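Local structure of GH3 beta-N-acetylglucosaminidase (Paenibacillaceae, 6K5J) at residues Val390-Pro395 against Tyr422-Gln427. The protein hydrolyses beta-linked N-acetylglucosamine residues from the non-reducing ends of their substrates, as a family 3 glycoside hydrolase. Sequence-based numbering, arbitrary orientation.
Sequences VLVVWP and YDVNEQ
The W394 and E426 side chains lie side by side, pointing the same way, with the indole and carboxylate planes 46° apart. E426 OE2 approaches the ring obliquely, 4.0 Å from W394 CE3, and P395 CD covers one indole face near its rim. At the other end, V390 CG2 meets the edge of the Y422 ring, 4.3 Å from Y422 CD2. With CG anti to the backbone N (chi1 -172°) and the chain extended, E426 runs past V392, bringing OE2 to 3.4 Å from V392 CG1. Both carboxylate oxygens are satisfied, OE1 by T412 OG1 and OE2 by G414 N. On the opposite face, the bend of Q427 at chi2 (-68°) turns its amide back to N425: NE2 donates to OD1 over 2.8 Å, in the carbonyl plane and on a lone pair, while L391 CD1 packs 3.9 Å from Q427 CG. Five backbone hydrogen bonds, from V390 N to D423 O through W394 N to Q427 O, make a ladder joining the parallel strands of a beta-alpha-beta unit connected through helix 413-419. Strand 424-430 forms the sheet edge and strand 390-396 pairs on its other side with strand 450-455, while helix 413-419 covers V392 and V424, and helix 435-447 covers V393 and Q427.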
loop_
_atom_site.group_PDB
_atom_site.type_symbol
_atom_site.label_atom_id
_atom_site.label_comp_id
_atom_site.label_asym_id
_atom_site.label_seq_id
_atom_site.Cartn_x
_atom_site.Cartn_y
_atom_site.Cartn_z
ATOM N N VAL A 390 24.811 9.477 21.399
ATOM C CA VAL A 390 23.401 9.538 21.038
ATOM C C VAL A 390 22.801 8.157 21.250
ATOM O O VAL A 390 23.315 7.163 20.720
ATOM C CB VAL A 390 23.207 9.987 19.577
ATOM C CG1 VAL A 390 21.716 10.195 19.262
ATOM C CG2 VAL A 390 24.005 11.256 19.290
ATOM N N LEU A 391 21.731 8.090 22.023
ATOM C CA LEU A 391 20.962 6.864 22.158
ATOM C C LEU A 391 19.807 6.914 21.165
ATOM O O LEU A 391 18.947 7.793 21.253
ATOM C CB LEU A 391 20.440 6.705 23.583
ATOM C CG LEU A 391 19.510 5.499 23.766
ATOM C CD1 LEU A 391 20.268 4.171 23.544
ATOM C CD2 LEU A 391 18.846 5.533 25.125
ATOM N N VAL A 392 19.790 5.986 20.217
ATOM C CA VAL A 392 18.686 5.860 19.273
ATOM C C VAL A 392 17.866 4.635 19.657
ATOM O O VAL A 392 18.406 3.525 19.767
ATOM C CB VAL A 392 19.180 5.753 17.821
ATOM C CG1 VAL A 392 17.981 5.548 16.866
ATOM C CG2 VAL A 392 19.985 7.001 17.438
ATOM N N VAL A 393 16.569 4.835 19.861
ATOM C CA VAL A 393 15.637 3.752 20.149
ATOM C C VAL A 393 14.920 3.396 18.852
ATOM O O VAL A 393 14.198 4.224 18.284
ATOM C CB VAL A 393 14.646 4.146 21.255
ATOM C CG1 VAL A 393 13.796 2.948 21.660
ATOM C CG2 VAL A 393 15.402 4.686 22.464
ATOM N N TRP A 394 15.138 2.180 18.364
ATOM C CA TRP A 394 14.702 1.798 17.025
ATOM C C TRP A 394 13.637 0.720 17.126
ATOM O O TRP A 394 13.906 -0.354 17.688
ATOM C CB TRP A 394 15.880 1.313 16.182
ATOM C CG TRP A 394 15.470 0.898 14.795
ATOM C CD1 TRP A 394 15.300 -0.380 14.335
ATOM C CD2 TRP A 394 15.161 1.764 13.695
ATOM N NE1 TRP A 394 14.896 -0.361 13.017
ATOM C CE2 TRP A 394 14.803 0.941 12.601
ATOM C CE3 TRP A 394 15.140 3.156 13.531
ATOM C CZ2 TRP A 394 14.446 1.463 11.354
ATOM C CZ3 TRP A 394 14.778 3.674 12.289
ATOM C CH2 TRP A 394 14.433 2.826 11.221
ATOM N N PRO A 395 12.434 0.946 16.599
ATOM C CA PRO A 395 11.364 -0.046 16.713
ATOM C C PRO A 395 11.364 -1.032 15.558
ATOM O O PRO A 395 11.705 -0.704 14.422
ATOM C CB PRO A 395 10.103 0.828 16.680
ATOM C CG PRO A 395 10.481 1.931 15.688
ATOM C CD PRO A 395 11.991 2.156 15.876
ATOM N N TYR A 422 28.682 10.195 14.061
ATOM C CA TYR A 422 28.152 10.312 15.408
ATOM C C TYR A 422 28.398 9.023 16.195
ATOM O O TYR A 422 28.499 7.926 15.634
ATOM C CB TYR A 422 26.654 10.660 15.368
ATOM C CG TYR A 422 26.435 12.112 14.995
ATOM C CD1 TYR A 422 26.726 12.568 13.707
ATOM C CD2 TYR A 422 25.989 13.029 15.927
ATOM C CE1 TYR A 422 26.564 13.902 13.363
ATOM C CE2 TYR A 422 25.806 14.365 15.591
ATOM C CZ TYR A 422 26.103 14.795 14.311
ATOM O OH TYR A 422 25.940 16.121 13.975
ATOM N N ASP A 423 28.544 9.185 17.507
ATOM C CA ASP A 423 28.781 8.091 18.447
ATOM C C ASP A 423 27.417 7.601 18.912
ATOM O O ASP A 423 26.799 8.194 19.796
ATOM C CB ASP A 423 29.646 8.587 19.602
ATOM C CG ASP A 423 29.848 7.547 20.698
ATOM O OD1 ASP A 423 29.576 6.354 20.475
ATOM O OD2 ASP A 423 30.294 7.953 21.792
ATOM N N VAL A 424 26.944 6.513 18.313
ATOM C CA VAL A 424 25.550 6.103 18.412
ATOM C C VAL A 424 25.464 4.771 19.141
ATOM O O VAL A 424 26.173 3.818 18.801
ATOM C CB VAL A 424 24.902 6.007 17.017
ATOM C CG1 VAL A 424 23.511 5.416 17.106
ATOM C CG2 VAL A 424 24.867 7.397 16.349
ATOM N N ASN A 425 24.582 4.702 20.128
ATOM C CA ASN A 425 24.122 3.442 20.694
ATOM C C ASN A 425 22.696 3.239 20.187
ATOM O O ASN A 425 21.769 3.878 20.685
ATOM C CB ASN A 425 24.180 3.491 22.219
ATOM C CG ASN A 425 23.830 2.162 22.865
ATOM O OD1 ASN A 425 23.216 1.299 22.244
ATOM N ND2 ASN A 425 24.244 1.986 24.119
ATOM N N GLU A 426 22.510 2.359 19.195
ATOM C CA GLU A 426 21.175 2.064 18.674
ATOM C C GLU A 426 20.619 0.791 19.303
ATOM O O GLU A 426 21.163 -0.302 19.102
ATOM C CB GLU A 426 21.165 1.928 17.154
ATOM C CG GLU A 426 19.744 1.810 16.605
ATOM C CD GLU A 426 19.665 2.079 15.114
ATOM O OE1 GLU A 426 20.343 1.366 14.340
ATOM O OE2 GLU A 426 18.935 3.020 14.721
ATOM N N GLN A 427 19.513 0.933 20.025
ATOM C CA GLN A 427 18.843 -0.169 20.701
ATOM C C GLN A 427 17.544 -0.485 19.972
ATOM O O GLN A 427 16.678 0.387 19.835
ATOM C CB GLN A 427 18.558 0.190 22.157
ATOM C CG GLN A 427 19.813 0.323 23.013
ATOM C CD GLN A 427 20.504 -1.011 23.222
ATOM O OE1 GLN A 427 19.846 -2.035 23.400
ATOM N NE2 GLN A 427 21.836 -1.009 23.186
#